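Local coordinates for protein DnaJ homolog subfamily C member 3 (PDB 3IEG) that acts as an endoplasmic-reticulum co-chaperone in the unfolded protein response, binding misfolded proteins through its TPR domain and, as a whole protein, stimulating HSC70 ATPase and inhibiting GCN2 kinase, at residues R277-F282 against R293-V298; E286-A291 against Y316-M321; N307-R312 against I326-A331. All coordinates share one frame; numbering follows the deposited sequence.

Interaction 1 of 3, residues R277-F282 against R293-V298; sequences RICHCF and RICSEV
Ile294 and Cys295 of helix 288-301 meet Ile278, Cys279 and Phe282 of helix 268-284, through a covalent link with an aliphatic wedge beside it. The wedge is the longer branch of Ile294. From CB, which points at the facing helix, CG1 runs up to the backbone of Cys279, 3.8 Å from Cys279 CA, and also touches Cys279 CB; Ile278 CG2 brushes it loosely from the flank. One bond further on, the terminal CD1 lies against the same backbone, 3.5 Å from Cys279 CA, and reaches Phe282 CD2 at 4.0 Å. The phenylalanine and isoleucine side chains cross at nearly a right angle, and the methyl approaches the ring obliquely. CG2 is anti to the carbonyl carbon, while CG1 and CD1 make the contact. The two helices are helix A and helix B of TPR 8, the antiparallel hairpin from which the superhelix of this chaperone fragment is built; their short axes run 155° apart and come within 8.6 Å. Cys279 and Cys295 stand level with each other, CA to CA 5.0 Å. Cys279 SG and Cys295 SG are joined in a disulfide of 2.1 Å. Its S-S torsion of 100° has the right-handed sense. Cys279 holds SG anti to its own nitrogen (chi1 153°), which swings the sulfur across to the second helix, whereas Cys295 keeps its sulfur beside the backbone N. On the far side of helix 268-284, Arg277 NH1 sits 3.5 Å above one face of the His280 ring, offset toward the rim. Arg277 NE forms a salt bridge with Glu242, and His280 ND1 is hydrogen-bonded to Asp311 OD2.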
loop_
_atom_site.group_PDB
_atom_site.type_symbol
_atom_site.label_atom_id
_atom_site.label_comp_id
_atom_site.label_asym_id
_atom_site.label_seq_id
_atom_site.Cartn_x
_atom_site.Cartn_y
_atom_site.Cartn_z
ATOM N N ARG A 277 8.844 -20.509 -16.847
ATOM C CA ARG A 277 9.726 -19.948 -17.867
ATOM C C ARG A 277 10.707 -21.000 -18.418
ATOM O O ARG A 277 11.047 -20.979 -19.603
ATOM C CB ARG A 277 10.465 -18.694 -17.354
ATOM C CG ARG A 277 9.574 -17.507 -16.949
ATOM C CD ARG A 277 8.602 -17.097 -18.056
ATOM N NE ARG A 277 9.199 -16.209 -19.058
ATOM C CZ ARG A 277 8.801 -16.125 -20.327
ATOM N NH1 ARG A 277 7.822 -16.896 -20.783
ATOM N NH2 ARG A 277 9.395 -15.284 -21.157
ATOM N N ILE A 278 11.136 -21.932 -17.570
ATOM C CA ILE A 278 11.991 -23.016 -18.031
ATOM C C ILE A 278 11.198 -23.917 -18.981
ATOM O O ILE A 278 11.700 -24.313 -20.037
ATOM C CB ILE A 278 12.643 -23.797 -16.862
ATOM C CG1 ILE A 278 13.790 -22.963 -16.261
ATOM C CG2 ILE A 278 13.160 -25.174 -17.336
ATOM C CD1 ILE A 278 14.286 -23.427 -14.893
ATOM N N CYS A 279 9.952 -24.197 -18.616
ATOM C CA CYS A 279 9.017 -24.886 -19.497
ATOM C C CYS A 279 8.954 -24.210 -20.869
ATOM O O CYS A 279 8.974 -24.880 -21.902
ATOM C CB CYS A 279 7.645 -24.954 -18.828
ATOM S SG CYS A 279 6.241 -25.059 -19.937
ATOM N N HIS A 280 8.916 -22.877 -20.863
ATOM C CA HIS A 280 8.953 -22.071 -22.082
ATOM C C HIS A 280 10.267 -22.265 -22.833
ATOM O O HIS A 280 10.260 -22.453 -24.043
ATOM C CB HIS A 280 8.734 -20.593 -21.743
ATOM C CG HIS A 280 8.601 -19.704 -22.941
ATOM N ND1 HIS A 280 7.512 -19.749 -23.786
ATOM C CD2 HIS A 280 9.412 -18.732 -23.426
ATOM C CE1 HIS A 280 7.661 -18.848 -24.743
ATOM N NE2 HIS A 280 8.805 -18.217 -24.548
ATOM N N CYS A 281 11.386 -22.234 -22.111
ATOM C CA CYS A 281 12.708 -22.401 -22.716
ATOM C C CYS A 281 12.878 -23.696 -23.490
ATOM O O CYS A 281 13.231 -23.670 -24.662
ATOM C CB CYS A 281 13.810 -22.274 -21.678
ATOM S SG CYS A 281 14.201 -20.576 -21.361
ATOM N N PHE A 282 12.607 -24.822 -22.842
ATOM C CA PHE A 282 12.702 -26.114 -23.513
ATOM C C PHE A 282 11.768 -26.219 -24.732
ATOM O O PHE A 282 12.182 -26.676 -25.789
ATOM C CB PHE A 282 12.511 -27.265 -22.520
ATOM C CG PHE A 282 13.743 -27.562 -21.689
ATOM C CD1 PHE A 282 14.904 -28.079 -22.285
ATOM C CD2 PHE A 282 13.746 -27.348 -20.318
ATOM C CE1 PHE A 282 16.054 -28.369 -21.514
ATOM C CE2 PHE A 282 14.889 -27.636 -19.539
ATOM C CZ PHE A 282 16.040 -28.142 -20.138
ATOM N N ARG A 293 7.912 -32.868 -19.701
ATOM C CA ARG A 293 8.114 -33.296 -18.312
ATOM C C ARG A 293 7.867 -32.147 -17.344
ATOM O O ARG A 293 7.095 -32.287 -16.395
ATOM C CB ARG A 293 9.505 -33.915 -18.067
ATOM C CG ARG A 293 9.808 -35.152 -18.919
ATOM C CD ARG A 293 10.932 -36.044 -18.335
ATOM N NE ARG A 293 11.554 -36.876 -19.375
ATOM C CZ ARG A 293 12.215 -38.018 -19.161
ATOM N NH1 ARG A 293 12.343 -38.515 -17.935
ATOM N NH2 ARG A 293 12.745 -38.679 -20.191
ATOM N N ILE A 294 8.499 -31.005 -17.595
ATOM C CA ILE A 294 8.424 -29.907 -16.634
ATOM C C ILE A 294 7.234 -28.987 -16.843
ATOM O O ILE A 294 6.765 -28.393 -15.890
ATOM C CB ILE A 294 9.765 -29.119 -16.476
ATOM C CG1 ILE A 294 9.790 -27.853 -17.327
ATOM C CG2 ILE A 294 10.974 -30.043 -16.722
ATOM C CD1 ILE A 294 10.101 -28.091 -18.786
ATOM N N CYS A 295 6.730 -28.880 -18.068
ATOM C CA CYS A 295 5.480 -28.155 -18.266
ATOM C C CYS A 295 4.351 -28.884 -17.539
ATOM O O CYS A 295 3.435 -28.244 -17.014
ATOM C CB CYS A 295 5.143 -27.946 -19.747
ATOM S SG CYS A 295 6.351 -26.965 -20.690
ATOM N N SER A 296 4.441 -30.215 -17.488
ATOM C CA SER A 296 3.516 -31.024 -16.690
ATOM C C SER A 296 3.634 -30.723 -15.202
ATOM O O SER A 296 2.626 -30.580 -14.519
ATOM C CB SER A 296 3.739 -32.508 -16.933
ATOM O OG SER A 296 3.393 -32.841 -18.258
ATOM N N GLU A 297 4.864 -30.625 -14.704
ATOM C CA GLU A 297 5.088 -30.277 -13.300
ATOM C C GLU A 297 4.402 -28.972 -12.957
ATOM O O GLU A 297 3.609 -28.921 -12.027
ATOM C CB GLU A 297 6.571 -30.157 -12.984
ATOM C CG GLU A 297 7.331 -31.447 -13.081
ATOM C CD GLU A 297 8.787 -31.246 -12.781
ATOM O OE1 GLU A 297 9.103 -30.281 -12.041
ATOM O OE2 GLU A 297 9.613 -32.045 -13.287
ATOM N N VAL A 298 4.702 -27.924 -13.721
ATOM C CA VAL A 298 4.059 -26.628 -13.542
ATOM C C VAL A 298 2.543 -26.815 -13.519
ATOM O O VAL A 298 1.867 -26.289 -12.637
ATOM C CB VAL A 298 4.494 -25.604 -14.634
ATOM C CG1 VAL A 298 3.844 -24.251 -14.410
ATOM C CG2 VAL A 298 5.992 -25.432 -14.635
#

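Interaction 2 of 3, residues E286-A291 against Y316-M321; sequences EKPVEA and YLIEEM
Pro288 rests against Ile318 and Glu319, crossing each side chain at about a right angle. Its ring atom CG lies 4.0 Å from Ile318 CG2, an apolar touch, and 3.5 Å from Glu319 OE1. Pro288 CB rests on the methylene of the same glutamate, 3.7 Å from Glu319 CG. Glu319 bends at its second torsion, and this bend (chi2 -66°) brings the carboxylate alongside the CB-CG edge of the proline ring. No hydrogen bond spans the contact, but the acid lies near the N-terminal end of helix 288-301, where the helix dipole would probably suit a negative charge. The other methyl of Ile318, CD1, reaches Glu286, packing against its aliphatic stem at 3.7 Å from Glu286 CG; the extended chain of Glu286 carries its carboxylate beyond the methyl. Val289 CG2 adds a long, marginal approach to Glu319 OE2. Behind this first shell stand two turns of related design. Glu286 has positive phi and is the C-prime residue of a Schellman motif closing the preceding helix, with Lys287 N bonded back to Phe282 O. Lys287 then takes the N-cap position and Pro288 begins the next helix; the Lys287 amine is held by a salt bridge to Asp285. Across the contact, Glu320 repeats the Schellman geometry: Met321 N, of a selenomethionine, reaches Tyr316 O at 2.9 Å, and Met321 is the N-cap of helix 322-333. The contact thus joins, at the surface, the helix-connecting turns of TPR 8 and TPR 9. Phe282 of helix 268-284 packs against Ala291 on one flank, while on the other Tyr316 and Leu317 lean on helix 322-333 and Leu317 also meets helix 340-357.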
loop_
_atom_site.group_PDB
_atom_site.type_symbol
_atom_site.label_atom_id
_atom_site.label_comp_id
_atom_site.label_asym_id
_atom_site.label_seq_id
_atom_site.Cartn_x
_atom_site.Cartn_y
_atom_site.Cartn_z
ATOM N N GLU A 286 12.973 -26.184 -29.053
ATOM C CA GLU A 286 12.530 -27.446 -29.636
ATOM C C GLU A 286 13.206 -28.667 -29.011
ATOM O O GLU A 286 13.868 -29.443 -29.702
ATOM C CB GLU A 286 12.700 -27.429 -31.151
ATOM C CG GLU A 286 11.746 -26.477 -31.848
ATOM C CD GLU A 286 11.987 -26.387 -33.350
ATOM O OE1 GLU A 286 13.086 -26.771 -33.818
ATOM O OE2 GLU A 286 11.071 -25.912 -34.058
ATOM N N LYS A 287 13.035 -28.814 -27.698
ATOM C CA LYS A 287 13.503 -29.986 -26.965
ATOM C C LYS A 287 12.329 -30.655 -26.232
ATOM O O LYS A 287 12.198 -30.555 -25.015
ATOM C CB LYS A 287 14.670 -29.611 -26.042
ATOM C CG LYS A 287 15.953 -29.380 -26.834
ATOM C CD LYS A 287 17.121 -28.875 -26.001
ATOM C CE LYS A 287 18.414 -28.931 -26.839
ATOM N NZ LYS A 287 19.507 -28.043 -26.335
ATOM N N PRO A 288 11.474 -31.358 -26.993
ATOM C CA PRO A 288 10.137 -31.777 -26.574
ATOM C C PRO A 288 10.054 -32.683 -25.353
ATOM O O PRO A 288 9.176 -32.479 -24.527
ATOM C CB PRO A 288 9.597 -32.502 -27.805
ATOM C CG PRO A 288 10.802 -32.918 -28.563
ATOM C CD PRO A 288 11.779 -31.814 -28.360
ATOM N N VAL A 289 10.939 -33.673 -25.236
ATOM C CA VAL A 289 10.890 -34.614 -24.104
ATOM C C VAL A 289 10.955 -33.875 -22.773
ATOM O O VAL A 289 10.103 -34.080 -21.909
ATOM C CB VAL A 289 12.012 -35.702 -24.163
ATOM C CG1 VAL A 289 11.907 -36.662 -22.970
ATOM C CG2 VAL A 289 11.956 -36.484 -25.481
ATOM N N GLU A 290 11.960 -33.012 -22.620
ATOM C CA GLU A 290 12.139 -32.228 -21.396
ATOM C C GLU A 290 11.003 -31.231 -21.229
ATOM O O GLU A 290 10.520 -31.013 -20.123
ATOM C CB GLU A 290 13.490 -31.503 -21.371
ATOM C CG GLU A 290 14.723 -32.404 -21.516
ATOM C CD GLU A 290 15.145 -32.601 -22.978
ATOM O OE1 GLU A 290 14.406 -33.272 -23.746
ATOM O OE2 GLU A 290 16.223 -32.079 -23.357
ATOM N N ALA A 291 10.568 -30.645 -22.337
ATOM C CA ALA A 291 9.471 -29.700 -22.324
ATOM C C ALA A 291 8.218 -30.289 -21.689
ATOM O O ALA A 291 7.645 -29.675 -20.786
ATOM C CB ALA A 291 9.177 -29.198 -23.726
ATOM N N TYR A 316 4.124 -31.103 -27.887
ATOM C CA TYR A 316 3.408 -32.301 -28.350
ATOM C C TYR A 316 3.430 -32.457 -29.867
ATOM O O TYR A 316 3.496 -33.574 -30.377
ATOM C CB TYR A 316 1.961 -32.310 -27.864
ATOM C CG TYR A 316 1.788 -32.815 -26.456
ATOM C CD1 TYR A 316 0.835 -32.249 -25.606
ATOM C CD2 TYR A 316 2.577 -33.857 -25.961
ATOM C CE1 TYR A 316 0.669 -32.706 -24.313
ATOM C CE2 TYR A 316 2.419 -34.319 -24.655
ATOM C CZ TYR A 316 1.463 -33.736 -23.846
ATOM O OH TYR A 316 1.300 -34.187 -22.560
ATOM N N LEU A 317 3.370 -31.325 -30.566
ATOM C CA LEU A 317 3.380 -31.278 -32.024
ATOM C C LEU A 317 4.700 -31.753 -32.644
ATOM O O LEU A 317 4.692 -32.414 -33.688
ATOM C CB LEU A 317 3.058 -29.859 -32.517
ATOM C CG LEU A 317 1.657 -29.289 -32.282
ATOM C CD1 LEU A 317 1.616 -27.814 -32.668
ATOM C CD2 LEU A 317 0.611 -30.074 -33.060
ATOM N N ILE A 318 5.828 -31.402 -32.028
ATOM C CA ILE A 318 7.110 -31.936 -32.480
ATOM C C ILE A 318 7.043 -33.454 -32.346
ATOM O O ILE A 318 7.379 -34.184 -33.274
ATOM C CB ILE A 318 8.315 -31.322 -31.719
ATOM C CG1 ILE A 318 8.281 -29.790 -31.846
ATOM C CG2 ILE A 318 9.646 -31.886 -32.253
ATOM C CD1 ILE A 318 9.230 -29.034 -30.912
ATOM N N GLU A 319 6.536 -33.916 -31.211
ATOM C CA GLU A 319 6.336 -35.339 -30.954
ATOM C C GLU A 319 5.195 -35.966 -31.758
ATOM O O GLU A 319 4.861 -37.136 -31.553
ATOM C CB GLU A 319 6.073 -35.564 -29.470
ATOM C CG GLU A 319 7.219 -35.211 -28.572
ATOM C CD GLU A 319 8.403 -36.117 -28.773
ATOM O OE1 GLU A 319 9.224 -35.827 -29.673
ATOM O OE2 GLU A 319 8.515 -37.112 -28.022
ATOM N N GLU A 320 4.592 -35.193 -32.657
ATOM C CA GLU A 320 3.502 -35.678 -33.515
ATOM C C GLU A 320 2.304 -36.232 -32.743
ATOM O O GLU A 320 1.467 -36.941 -33.297
ATOM C CB GLU A 320 4.016 -36.676 -34.574
ATOM C CG GLU A 320 4.556 -35.984 -35.836
ATOM C CD GLU A 320 5.518 -36.836 -36.665
ATOM O OE1 GLU A 320 5.668 -38.051 -36.394
ATOM O OE2 GLU A 320 6.131 -36.274 -37.602
HETATM N N MSE A 321 2.229 -35.890 -31.461
HETATM C CA MSE A 321 1.115 -36.277 -30.613
HETATM C C MSE A 321 0.032 -35.220 -30.705
HETATM O O MSE A 321 -0.178 -34.440 -29.783
HETATM C CB MSE A 321 1.591 -36.450 -29.177
HETATM C CG MSE A 321 2.745 -37.419 -29.046
HETATM SE SE MSE A 321 3.501 -37.381 -27.254
HETATM C CE MSE A 321 4.860 -38.815 -27.398
#

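Interaction 3 of 3, residues N307-R312 against I326-A331; sequences NALKDR and IQDYEA
Arg312 grips the buried carboxylate of Asp328 side-on, and this salt bridge is the close-knit part of the contact. Arg312 NE donates to Asp328 OD2 at 2.6 Å, and Arg312 NH2 donates to Asp328 OD1 at 2.8 Å with a nearly straight bond of 166°. Each oxygen uses its syn lone pair, and the guanidinium and carboxylate planes lie only 8° apart, so the pair of bonds fixes the rotation of both groups. A bend at the third torsion of Arg312 (chi3 73°) turns NE and NH2 toward the aspartate, while NH1 is hydrogen-bonded to Ser296 OG of the preceding hairpin. Replaced by a leucine, Arg312 would probably leave the buried Asp328 carboxylate without its countercharge and the Ser296 hydroxyl without this donor. Leu309 completes the firm side: its CD2 lies 3.5 Å from Asp328 OD1. Toward solvent the fit slackens, where Leu309 CD1 meets the exposed Ala331 CB at 4.1 Å. A looser touch, although the tyrosine is buried, is that of Lys310 CG with Tyr329 CE2 at 4.1 Å, oblique to the ring, where the two side chains cross at about a right angle; the lysine amine leads away. Leu346 of helix 340-357 touches that tyrosine. Leu309 also packs on Leu299 of helix 288-301. The antiparallel helices, 8.4 Å apart at their short axes, are the A and B helices of TPR 9, the helix-turn-helix hairpin that defines the tetratricopeptide fold.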
loop_
_atom_site.group_PDB
_atom_site.type_symbol
_atom_site.label_atom_id
_atom_site.label_comp_id
_atom_site.label_asym_id
_atom_site.label_seq_id
_atom_site.Cartn_x
_atom_site.Cartn_y
_atom_site.Cartn_z
ATOM N N ASN A 307 0.186 -20.242 -20.376
ATOM C CA ASN A 307 1.530 -20.315 -20.978
ATOM C C ASN A 307 2.088 -21.738 -21.024
ATOM O O ASN A 307 2.639 -22.170 -22.044
ATOM C CB ASN A 307 2.519 -19.407 -20.236
ATOM C CG ASN A 307 2.194 -17.930 -20.377
ATOM O OD1 ASN A 307 1.649 -17.489 -21.387
ATOM N ND2 ASN A 307 2.548 -17.154 -19.358
ATOM N N ALA A 308 1.932 -22.450 -19.912
ATOM C CA ALA A 308 2.383 -23.838 -19.774
ATOM C C ALA A 308 1.605 -24.767 -20.698
ATOM O O ALA A 308 2.178 -25.693 -21.280
ATOM C CB ALA A 308 2.267 -24.303 -18.315
ATOM N N LEU A 309 0.305 -24.514 -20.828
ATOM C CA LEU A 309 -0.533 -25.276 -21.744
ATOM C C LEU A 309 -0.083 -25.104 -23.192
ATOM O O LEU A 309 0.109 -26.092 -23.905
ATOM C CB LEU A 309 -2.005 -24.897 -21.582
ATOM C CG LEU A 309 -2.639 -25.437 -20.298
ATOM C CD1 LEU A 309 -3.972 -24.762 -20.013
ATOM C CD2 LEU A 309 -2.781 -26.962 -20.353
ATOM N N LYS A 310 0.099 -23.852 -23.609
ATOM C CA LYS A 310 0.526 -23.532 -24.971
ATOM C C LYS A 310 1.892 -24.125 -25.279
ATOM O O LYS A 310 2.108 -24.674 -26.364
ATOM C CB LYS A 310 0.573 -22.013 -25.188
ATOM C CG LYS A 310 -0.794 -21.335 -25.361
ATOM C CD LYS A 310 -0.742 -19.824 -25.071
ATOM C CE LYS A 310 0.145 -19.076 -26.061
ATOM N NZ LYS A 310 0.214 -17.635 -25.713
ATOM N N ASP A 311 2.808 -24.014 -24.319
ATOM C CA ASP A 311 4.170 -24.487 -24.518
ATOM C C ASP A 311 4.248 -26.014 -24.536
ATOM O O ASP A 311 4.991 -26.584 -25.351
ATOM C CB ASP A 311 5.137 -23.859 -23.508
ATOM C CG ASP A 311 5.384 -22.385 -23.782
ATOM O OD1 ASP A 311 5.179 -21.956 -24.925
ATOM O OD2 ASP A 311 5.778 -21.647 -22.863
ATOM N N ARG A 312 3.474 -26.669 -23.666
ATOM C CA ARG A 312 3.361 -28.128 -23.722
ATOM C C ARG A 312 2.720 -28.564 -25.042
ATOM O O ARG A 312 3.202 -29.499 -25.686
ATOM C CB ARG A 312 2.597 -28.716 -22.534
ATOM C CG ARG A 312 2.737 -30.233 -22.468
ATOM C CD ARG A 312 2.287 -30.821 -21.162
ATOM N NE ARG A 312 0.836 -30.785 -21.059
ATOM C CZ ARG A 312 0.134 -31.280 -20.045
ATOM N NH1 ARG A 312 0.745 -31.858 -19.013
ATOM N NH2 ARG A 312 -1.187 -31.184 -20.068
ATOM N N ILE A 326 -3.965 -30.652 -29.156
ATOM C CA ILE A 326 -5.250 -29.951 -29.255
ATOM C C ILE A 326 -5.962 -29.905 -27.903
ATOM O O ILE A 326 -6.544 -28.887 -27.536
ATOM C CB ILE A 326 -6.203 -30.485 -30.400
ATOM C CG1 ILE A 326 -7.003 -31.732 -29.975
ATOM C CG2 ILE A 326 -5.452 -30.636 -31.746
ATOM C CD1 ILE A 326 -6.709 -33.023 -30.759
ATOM N N GLN A 327 -5.876 -31.001 -27.156
ATOM C CA GLN A 327 -6.493 -31.104 -25.847
ATOM C C GLN A 327 -5.945 -30.045 -24.887
ATOM O O GLN A 327 -6.691 -29.498 -24.070
ATOM C CB GLN A 327 -6.277 -32.500 -25.282
ATOM C CG GLN A 327 -7.074 -32.792 -24.035
ATOM C CD GLN A 327 -6.572 -34.025 -23.320
ATOM O OE1 GLN A 327 -6.205 -33.967 -22.143
ATOM N NE2 GLN A 327 -6.533 -35.151 -24.032
ATOM N N ASP A 328 -4.647 -29.759 -24.995
ATOM C CA ASP A 328 -4.017 -28.701 -24.203
ATOM C C ASP A 328 -4.395 -27.288 -24.668
ATOM O O ASP A 328 -4.557 -26.400 -23.836
ATOM C CB ASP A 328 -2.490 -28.880 -24.134
ATOM C CG ASP A 328 -2.039 -29.713 -22.926
ATOM O OD1 ASP A 328 -2.870 -30.056 -22.059
ATOM O OD2 ASP A 328 -0.834 -30.018 -22.834
ATOM N N TYR A 329 -4.544 -27.076 -25.978
ATOM C CA TYR A 329 -5.013 -25.776 -26.495
ATOM C C TYR A 329 -6.458 -25.494 -26.072
ATOM O O TYR A 329 -6.790 -24.373 -25.690
ATOM C CB TYR A 329 -4.880 -25.663 -28.027
ATOM C CG TYR A 329 -3.527 -25.188 -28.532
ATOM C CD1 TYR A 329 -2.749 -25.998 -29.356
ATOM C CD2 TYR A 329 -3.029 -23.928 -28.200
ATOM C CE1 TYR A 329 -1.504 -25.569 -29.829
ATOM C CE2 TYR A 329 -1.778 -23.493 -28.666
ATOM C CZ TYR A 329 -1.025 -24.319 -29.478
ATOM O OH TYR A 329 0.203 -23.911 -29.945
ATOM N N GLU A 330 -7.303 -26.520 -26.133
ATOM C CA GLU A 330 -8.699 -26.410 -25.715
ATOM C C GLU A 330 -8.858 -26.019 -24.244
ATOM O O GLU A 330 -9.731 -25.219 -23.904
ATOM C CB GLU A 330 -9.456 -27.709 -26.020
ATOM C CG GLU A 330 -9.999 -27.771 -27.449
ATOM C CD GLU A 330 -10.226 -29.189 -27.956
ATOM O OE1 GLU A 330 -10.084 -30.151 -27.166
ATOM O OE2 GLU A 330 -10.550 -29.339 -29.155
ATOM N N ALA A 331 -8.011 -26.581 -23.386
ATOM C CA ALA A 331 -7.986 -26.233 -21.967
ATOM C C ALA A 331 -7.580 -24.769 -21.757
ATOM O O ALA A 331 -8.150 -24.075 -20.910
ATOM C CB ALA A 331 -7.052 -27.173 -21.200
#

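Overall arrangement
Following the chain, helix 268-284 turns into helix 288-301, and interaction 1 closes this short loop within TPR 8. Interaction 2 starts from the turn inside that loop and reaches past 24 residues to the turn inside TPR 9, so its span crosses that of interaction 1. It crosses interaction 3 as well, which closes the hairpin of helices 306-318 and 322-333. Interactions 1 and 3 follow one another in series, their centres about 12 Å apart, yet they touch where helices 268-284 and 288-301 meet helix 306-318. Two contacts within repeats and one between them thus bind four consecutive helices near the C-terminal end of the TPR superhelix.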